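Mandelate racemase/muconate lactonizing enzyme (Roseovarius nubinhibens, PDB 2QDD) probably catalyses a magnesium-dependent reaction of the enolase superfamily, as a mandelate racemase/muconate lactonizing enzyme relative whose substrate is not known. Local coordinates at residues T133-N138 with L309-P314; R199-A204 with E208-V213; F283-S286 with Q290-I293. All blocks are in the same frame, centred on the assembly; numbering follows the deposited sequence.

Contact 1 of 3, residues T133-N138 with L309-P314; sequences TPVPIN and LAASTP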
loop_
_atom_site.group_PDB
_atom_site.type_symbol
_atom_site.label_atom_id
_atom_site.label_comp_id
_atom_site.label_asym_id
_atom_site.label_seq_id
_atom_site.Cartn_x
_atom_site.Cartn_y
_atom_site.Cartn_z
ATOM N N THR A 133 37.528 -19.658 -8.735
ATOM C CA THR A 133 37.830 -18.531 -7.857
ATOM C C THR A 133 37.975 -19.031 -6.420
ATOM O O THR A 133 37.099 -19.743 -5.927
ATOM C CB THR A 133 36.730 -17.443 -7.954
ATOM O OG1 THR A 133 36.651 -16.967 -9.303
ATOM C CG2 THR A 133 37.030 -16.264 -7.041
ATOM N N PRO A 134 39.106 -18.698 -5.767
ATOM C CA PRO A 134 39.274 -18.942 -4.335
ATOM C C PRO A 134 38.291 -18.135 -3.485
ATOM O O PRO A 134 38.215 -16.912 -3.603
ATOM C CB PRO A 134 40.723 -18.515 -4.067
ATOM C CG PRO A 134 41.076 -17.601 -5.186
ATOM C CD PRO A 134 40.309 -18.095 -6.369
ATOM N N VAL A 135 37.538 -18.837 -2.645
ATOM C CA VAL A 135 36.437 -18.242 -1.897
ATOM C C VAL A 135 36.861 -18.124 -0.434
ATOM O O VAL A 135 37.269 -19.120 0.165
ATOM C CB VAL A 135 35.130 -19.086 -2.035
ATOM C CG1 VAL A 135 33.996 -18.496 -1.193
ATOM C CG2 VAL A 135 34.698 -19.170 -3.500
ATOM N N PRO A 136 36.775 -16.903 0.140
ATOM C CA PRO A 136 37.043 -16.686 1.565
ATOM C C PRO A 136 36.166 -17.557 2.463
ATOM O O PRO A 136 34.990 -17.776 2.166
ATOM C CB PRO A 136 36.705 -15.205 1.763
ATOM C CG PRO A 136 36.898 -14.600 0.429
ATOM C CD PRO A 136 36.420 -15.642 -0.537
ATOM N N ILE A 137 36.763 -18.072 3.532
ATOM C CA ILE A 137 36.084 -18.954 4.465
ATOM C C ILE A 137 35.928 -18.196 5.770
ATOM O O ILE A 137 36.880 -17.571 6.234
ATOM C CB ILE A 137 36.886 -20.281 4.689
ATOM C CG1 ILE A 137 37.122 -21.015 3.364
ATOM C CG2 ILE A 137 36.185 -21.206 5.693
ATOM C CD1 ILE A 137 35.864 -21.228 2.511
ATOM N N ASN A 138 34.733 -18.230 6.354
ATOM C CA ASN A 138 34.530 -17.585 7.649
ATOM C C ASN A 138 34.750 -18.477 8.875
ATOM O O ASN A 138 34.496 -19.680 8.836
ATOM C CB ASN A 138 33.202 -16.812 7.712
ATOM C CG ASN A 138 31.996 -17.719 7.768
ATOM O OD1 ASN A 138 31.573 -18.149 8.844
ATOM N ND2 ASN A 138 31.423 -18.009 6.609
ATOM N N LEU A 309 29.096 -23.245 -6.606
ATOM C CA LEU A 309 28.136 -22.148 -6.752
ATOM C C LEU A 309 28.705 -20.826 -6.241
ATOM O O LEU A 309 28.566 -19.798 -6.898
ATOM C CB LEU A 309 26.807 -22.476 -6.057
ATOM C CG LEU A 309 25.597 -21.609 -6.438
ATOM C CD1 LEU A 309 25.190 -21.793 -7.888
ATOM C CD2 LEU A 309 24.422 -21.899 -5.530
ATOM N N ALA A 310 29.343 -20.870 -5.072
ATOM C CA ALA A 310 30.049 -19.715 -4.507
ATOM C C ALA A 310 31.090 -19.085 -5.450
ATOM O O ALA A 310 31.129 -17.863 -5.601
ATOM C CB ALA A 310 30.686 -20.086 -3.171
ATOM N N ALA A 311 31.903 -19.921 -6.096
ATOM C CA ALA A 311 32.988 -19.452 -6.969
ATOM C C ALA A 311 32.484 -18.851 -8.272
ATOM O O ALA A 311 33.081 -17.915 -8.799
ATOM C CB ALA A 311 33.963 -20.578 -7.257
ATOM N N SER A 312 31.378 -19.389 -8.782
ATOM C CA SER A 312 30.762 -18.905 -10.020
ATOM C C SER A 312 29.919 -17.637 -9.819
ATOM O O SER A 312 29.406 -17.068 -10.784
ATOM C CB SER A 312 29.904 -20.013 -10.630
ATOM O OG SER A 312 28.867 -20.387 -9.739
ATOM N N THR A 313 29.773 -17.210 -8.567
ATOM C CA THR A 313 28.996 -16.023 -8.204
ATOM C C THR A 313 29.895 -14.790 -8.316
ATOM O O THR A 313 31.008 -14.804 -7.789
ATOM C CB THR A 313 28.463 -16.176 -6.757
ATOM O OG1 THR A 313 27.563 -17.288 -6.701
ATOM C CG2 THR A 313 27.770 -14.917 -6.245
ATOM N N PRO A 314 29.421 -13.729 -9.014
ATOM C CA PRO A 314 30.145 -12.449 -9.151
ATOM C C PRO A 314 30.701 -11.905 -7.834
ATOM O O PRO A 314 30.041 -12.002 -6.794
ATOM C CB PRO A 314 29.079 -11.497 -9.698
ATOM C CG PRO A 314 28.118 -12.375 -10.419
ATOM C CD PRO A 314 28.137 -13.716 -9.748
HETATM O O HOH W 1 33.882 -16.880 -11.225
#
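Thr133 and Ala311 bring the two backbones closest, their CA atoms 5.0 Å apart, where the chain just before strand 135-141 passes the last turn of helix 300-311. The carbonyl oxygen of Thr133 lies against the methyl of Ala311, with O to CB 3.5 Å, a van der Waals contact that a residue as small as alanine permits. Deeper in, Val135 turns its side chain to the helix. Its CG2, set beside the backbone N by a chi1 of 177°, lies over the helix backbone, 3.9 Å from Ala311 CA. The same methyl is 4.1 Å from Ala310 CB and equally far from Ala311 CB, while CG1 also reaches Ala310 CB. Two alanines in succession keep this side of the helix low, and the branched valine fills the shallow surface they leave. In the barrel domain of the enolase superfamily this joins the early strand 135-141 to a helix that follows the late strand 290-293, so segments separated by some 170 residues of chain meet. Ala310 also packs on Ile293 of that strand. At the outer end the contact turns polar. A water gives a hydrogen bond to Ala311 O at 2.8 Å and has a longer, weak bond with Thr133 OG1; threonine suits this partly exposed place, offering a hydroxyl as well as carbon. Beyond the helix, Thr313 folds its hydroxyl back on the chain, OG1 donating to Leu309 O over 2.7 Å, with the donor tilted 32° from the carbonyl plane. Arg281 bonds to that same hydroxyl, and Arg318 to Ala310 O.

Contact 2 of 3, residues R199-A204 with E208-V213; sequences RAWTPA and EVLNSV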
loop_
_atom_site.group_PDB
_atom_site.type_symbol
_atom_site.label_atom_id
_atom_site.label_comp_id
_atom_site.label_asym_id
_atom_site.label_seq_id
_atom_site.Cartn_x
_atom_site.Cartn_y
_atom_site.Cartn_z
ATOM N N ARG A 199 17.829 -17.016 15.106
ATOM C CA ARG A 199 16.395 -16.983 15.449
ATOM C C ARG A 199 16.054 -16.857 16.939
ATOM O O ARG A 199 14.903 -17.039 17.329
ATOM C CB ARG A 199 15.624 -18.140 14.796
ATOM C CG ARG A 199 15.819 -18.254 13.297
ATOM C CD ARG A 199 15.207 -19.522 12.749
ATOM N NE ARG A 199 16.091 -20.665 12.960
ATOM C CZ ARG A 199 15.851 -21.899 12.528
ATOM N NH1 ARG A 199 16.733 -22.862 12.771
ATOM N NH2 ARG A 199 14.746 -22.174 11.846
ATOM N N ALA A 200 17.045 -16.516 17.758
ATOM C CA ALA A 200 16.888 -16.508 19.213
ATOM C C ALA A 200 16.171 -15.270 19.768
ATOM O O ALA A 200 15.794 -15.247 20.937
ATOM C CB ALA A 200 18.237 -16.698 19.897
ATOM N N TRP A 201 15.986 -14.248 18.935
ATOM C CA TRP A 201 15.265 -13.047 19.341
ATOM C C TRP A 201 13.785 -13.081 18.960
ATOM O O TRP A 201 13.393 -13.711 17.973
ATOM C CB TRP A 201 15.937 -11.800 18.767
ATOM C CG TRP A 201 17.264 -11.484 19.384
ATOM C CD1 TRP A 201 17.746 -11.938 20.584
ATOM C CD2 TRP A 201 18.282 -10.633 18.839
ATOM N NE1 TRP A 201 19.002 -11.422 20.814
ATOM C CE2 TRP A 201 19.356 -10.623 19.759
ATOM C CE3 TRP A 201 18.399 -9.889 17.655
ATOM C CZ2 TRP A 201 20.523 -9.891 19.535
ATOM C CZ3 TRP A 201 19.557 -9.156 17.439
ATOM C CH2 TRP A 201 20.606 -9.169 18.371
ATOM N N THR A 202 12.963 -12.420 19.769
ATOM C CA THR A 202 11.658 -11.921 19.319
ATOM C C THR A 202 11.880 -10.515 18.746
ATOM O O THR A 202 12.933 -9.916 19.008
ATOM C CB THR A 202 10.648 -11.876 20.489
ATOM O OG1 THR A 202 11.259 -11.264 21.632
ATOM C CG2 THR A 202 10.149 -13.285 20.834
ATOM N N PRO A 203 10.924 -9.994 17.938
ATOM C CA PRO A 203 11.058 -8.618 17.430
ATOM C C PRO A 203 11.376 -7.556 18.483
ATOM O O PRO A 203 12.182 -6.668 18.218
ATOM C CB PRO A 203 9.695 -8.348 16.788
ATOM C CG PRO A 203 9.236 -9.676 16.343
ATOM C CD PRO A 203 9.705 -10.638 17.407
ATOM N N ALA A 204 10.773 -7.676 19.666
ATOM C CA ALA A 204 10.987 -6.747 20.781
ATOM C C ALA A 204 12.436 -6.667 21.250
ATOM O O ALA A 204 12.970 -5.574 21.458
ATOM C CB ALA A 204 10.103 -7.138 21.938
ATOM N N GLU A 208 15.229 -3.606 20.622
ATOM C CA GLU A 208 15.906 -3.063 21.801
ATOM C C GLU A 208 17.433 -3.131 21.747
ATOM O O GLU A 208 18.089 -2.122 21.993
ATOM C CB GLU A 208 15.384 -3.694 23.098
ATOM C CG GLU A 208 16.071 -3.177 24.363
ATOM C CD GLU A 208 15.802 -4.030 25.594
ATOM O OE1 GLU A 208 15.260 -5.150 25.449
ATOM O OE2 GLU A 208 16.142 -3.580 26.713
ATOM N N VAL A 209 18.004 -4.296 21.430
ATOM C CA VAL A 209 19.463 -4.366 21.292
ATOM C C VAL A 209 20.057 -3.609 20.101
ATOM O O VAL A 209 21.054 -2.911 20.260
ATOM C CB VAL A 209 20.133 -5.767 21.598
ATOM C CG1 VAL A 209 19.156 -6.808 22.125
ATOM C CG2 VAL A 209 20.961 -6.291 20.437
ATOM N N LEU A 210 19.425 -3.708 18.931
ATOM C CA LEU A 210 19.967 -3.088 17.716
ATOM C C LEU A 210 19.829 -1.574 17.695
ATOM O O LEU A 210 20.626 -0.897 17.061
ATOM C CB LEU A 210 19.385 -3.709 16.444
ATOM C CG LEU A 210 19.722 -5.179 16.177
ATOM C CD1 LEU A 210 19.064 -5.671 14.898
ATOM C CD2 LEU A 210 21.224 -5.381 16.114
ATOM N N ASN A 211 18.843 -1.041 18.411
ATOM C CA ASN A 211 18.746 0.403 18.604
ATOM C C ASN A 211 19.492 0.936 19.828
ATOM O O ASN A 211 19.430 2.128 20.122
ATOM C CB ASN A 211 17.281 0.867 18.591
ATOM C CG ASN A 211 16.627 0.701 17.221
ATOM O OD1 ASN A 211 17.306 0.681 16.200
ATOM N ND2 ASN A 211 15.306 0.591 17.201
ATOM N N SER A 212 20.205 0.053 20.529
ATOM C CA SER A 212 21.062 0.450 21.653
ATOM C C SER A 212 22.540 0.512 21.275
ATOM O O SER A 212 23.388 0.896 22.086
ATOM C CB SER A 212 20.877 -0.512 22.821
ATOM O OG SER A 212 19.521 -0.556 23.221
ATOM N N VAL A 213 22.832 0.148 20.033
ATOM C CA VAL A 213 24.156 -0.299 19.616
ATOM C C VAL A 213 24.653 0.604 18.473
ATOM O O VAL A 213 23.869 0.995 17.603
ATOM C CB VAL A 213 24.099 -1.822 19.252
ATOM C CG1 VAL A 213 24.591 -2.137 17.862
ATOM C CG2 VAL A 213 24.776 -2.661 20.305
HETATM O O HOH W 2 12.697 -5.531 24.775
#
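Trp201 reaches from the loop before helix 203-210 to the far end of that helix, where its six-membered ring meets Val209 and Leu210. Its CG stands beside the backbone N (chi1 -70°), which directs the indole along the helix it precedes. The ring comes closest at CH2, 3.6 Å from Val209 CG2, and the two side chains cross at about a right angle. Val209 CG1 sits over one face of the indole near its rim, 4.2 Å above the plane. Leu210 comes less near, its CG 4.2 Å from Trp201 CZ3. A large flat side chain is well suited to span such a distance and cover two aliphatic groups at once, and its one polar atom is not left bare, since NE1 bonds to Asp176. Next in sequence, Thr202 occupies the N-cap position and Pro203 opens the first turn, where its missing N-H costs no helical bond. Ala204 then supplies the regular backbone hydrogen bond of the helix: Glu208 N donates to Ala204 O over 3.1 Å, with an N-H...O angle of 155°. A water bridges the same carbonyl, weakly, to Glu208 OE1, to which it donates at 2.7 Å. The other carboxylate oxygen, OE2, forms a salt bridge with Arg192 of the third subunit. Helix 203-210 is the middle of a beta-alpha-beta unit between strands 192-196 and 218-220, which bring Asp196 and Glu220 to the magnesium site; Val209 also packs on Ile177 of the adjacent helix 173-185, and Ala204 on Trp218 of the third subunit.

Contact 3 of 3, residues F283-S286 with Q290-I293; sequences FGVS and QMHI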
loop_
_atom_site.group_PDB
_atom_site.type_symbol
_atom_site.label_atom_id
_atom_site.label_comp_id
_atom_site.label_asym_id
_atom_site.label_seq_id
_atom_site.Cartn_x
_atom_site.Cartn_y
_atom_site.Cartn_z
ATOM N N PHE A 283 18.704 -14.685 -9.154
ATOM C CA PHE A 283 17.757 -13.695 -8.648
ATOM C C PHE A 283 18.458 -12.669 -7.754
ATOM O O PHE A 283 18.256 -11.468 -7.920
ATOM C CB PHE A 283 16.592 -14.361 -7.901
ATOM C CG PHE A 283 15.602 -13.378 -7.329
ATOM C CD1 PHE A 283 15.572 -13.114 -5.966
ATOM C CD2 PHE A 283 14.706 -12.717 -8.156
ATOM C CE1 PHE A 283 14.668 -12.204 -5.432
ATOM C CE2 PHE A 283 13.796 -11.803 -7.632
ATOM C CZ PHE A 283 13.777 -11.547 -6.270
ATOM N N GLY A 284 19.284 -13.156 -6.826
ATOM C CA GLY A 284 20.057 -12.300 -5.921
ATOM C C GLY A 284 20.987 -11.322 -6.616
ATOM O O GLY A 284 21.084 -10.163 -6.218
ATOM N N VAL A 285 21.672 -11.797 -7.652
ATOM C CA VAL A 285 22.488 -10.959 -8.529
ATOM C C VAL A 285 21.655 -9.843 -9.178
ATOM O O VAL A 285 22.069 -8.680 -9.176
ATOM C CB VAL A 285 23.203 -11.824 -9.610
ATOM C CG1 VAL A 285 23.836 -10.954 -10.707
ATOM C CG2 VAL A 285 24.252 -12.728 -8.964
ATOM N N SER A 286 20.476 -10.198 -9.693
ATOM C CA SER A 286 19.581 -9.250 -10.364
ATOM C C SER A 286 19.068 -8.120 -9.469
ATOM O O SER A 286 18.810 -7.017 -9.952
ATOM C CB SER A 286 18.394 -9.985 -10.992
ATOM O OG SER A 286 18.842 -10.985 -11.888
ATOM N N GLN A 290 23.734 -9.482 -1.445
ATOM C CA GLN A 290 25.015 -10.113 -1.155
ATOM C C GLN A 290 24.778 -11.429 -0.426
ATOM O O GLN A 290 23.872 -11.523 0.388
ATOM C CB GLN A 290 25.870 -9.180 -0.314
ATOM C CG GLN A 290 26.427 -8.004 -1.090
ATOM C CD GLN A 290 27.523 -7.297 -0.338
ATOM O OE1 GLN A 290 27.367 -6.952 0.833
ATOM N NE2 GLN A 290 28.649 -7.080 -1.003
ATOM N N MET A 291 25.570 -12.453 -0.736
ATOM C CA MET A 291 25.154 -13.836 -0.493
ATOM C C MET A 291 26.264 -14.702 0.100
ATOM O O MET A 291 27.378 -14.697 -0.406
ATOM C CB MET A 291 24.600 -14.472 -1.779
ATOM C CG MET A 291 23.288 -13.860 -2.282
ATOM S SD MET A 291 22.723 -14.491 -3.871
ATOM C CE MET A 291 23.657 -13.514 -5.039
ATOM N N HIS A 292 25.958 -15.426 1.181
ATOM C CA HIS A 292 26.807 -16.530 1.652
ATOM C C HIS A 292 26.311 -17.816 1.009
ATOM O O HIS A 292 25.129 -18.130 1.084
ATOM C CB HIS A 292 26.740 -16.698 3.174
ATOM C CG HIS A 292 27.288 -15.542 3.947
ATOM N ND1 HIS A 292 28.632 -15.383 4.203
ATOM C CD2 HIS A 292 26.669 -14.499 4.546
ATOM C CE1 HIS A 292 28.819 -14.286 4.912
ATOM N NE2 HIS A 292 27.642 -13.730 5.133
ATOM N N ILE A 293 27.206 -18.550 0.361
ATOM C CA ILE A 293 26.829 -19.799 -0.296
ATOM C C ILE A 293 27.647 -20.967 0.255
ATOM O O ILE A 293 28.863 -21.044 0.067
ATOM C CB ILE A 293 26.905 -19.707 -1.843
ATOM C CG1 ILE A 293 26.009 -18.564 -2.359
ATOM C CG2 ILE A 293 26.528 -21.040 -2.468
ATOM C CD1 ILE A 293 25.973 -18.395 -3.869
#
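Met291 of strand 290-293 lies against Gly284 of helix 274-287, and the backbones come nearest at Gly284 and Gln290, 7.2 Å between CA atoms, as the helix nears its end and the chain turns back into the strand. Helix followed by strand is the repeating connection of the beta/alpha barrel that forms the C-terminal domain of enolase superfamily members, and here one side chain, Met291, fills the gap between the two elements. Its CG lies beside the backbone N and its chain runs extended through chi2, carrying the sulfur to the helix; SD comes to rest 4.0 Å from Gly284 CA. Glycine suits that position because the space that a CB would take is filled by the sulfur, so the thioether can lie directly against the helix backbone. At chi3 (-83°) the chain bends, and the terminal methyl passes on to the next residue. Methionine serves well here, being long, unbranched and pliable enough to follow the helix surface. Val285 points its CB away from the strand, yet one branch still takes part: CG2, beside the backbone N, touches Met291 CE, the two side chains crossing at about a right angle. The contact is van der Waals packing of a thioether on the helix backbone and one valine methyl. Met291 also touches Val264 and Ile266 of the parallel neighbour strand 263-266, and Asn317 joins the packing from a loop. The side chain of Met291 is about 10 Å from that of Asp243, a magnesium ligand, which places it in the layer between strand and helix, away from the metal site. The methyl CE lies 3.7 Å from Val285 N and 3.8 Å from Gly284 C.

Overall arrangement
From the N terminus, residues 133-138 open contact 1 at the first barrel strand, and the long loop it begins closes only when the chain reaches 309-314. Contacts 2 and 3 both nest within that loop, in series: contact 2 closes locally inside one beta-alpha-beta unit, and contact 3 closes later, between helix 274-287 and strand 290-293. Contact 2 stands apart, its nearest atoms about 14 Å from contact 3 and about 15 Å from contact 1. Contacts 1 and 3 touch, through Ile293 against Leu309, Ala310 and Thr313, and through Val285 against Pro314. Contact 1 ties helix 300-311 to the first barrel strand, and contact 3 ties helix 274-287 to the strand preceding helix 300-311.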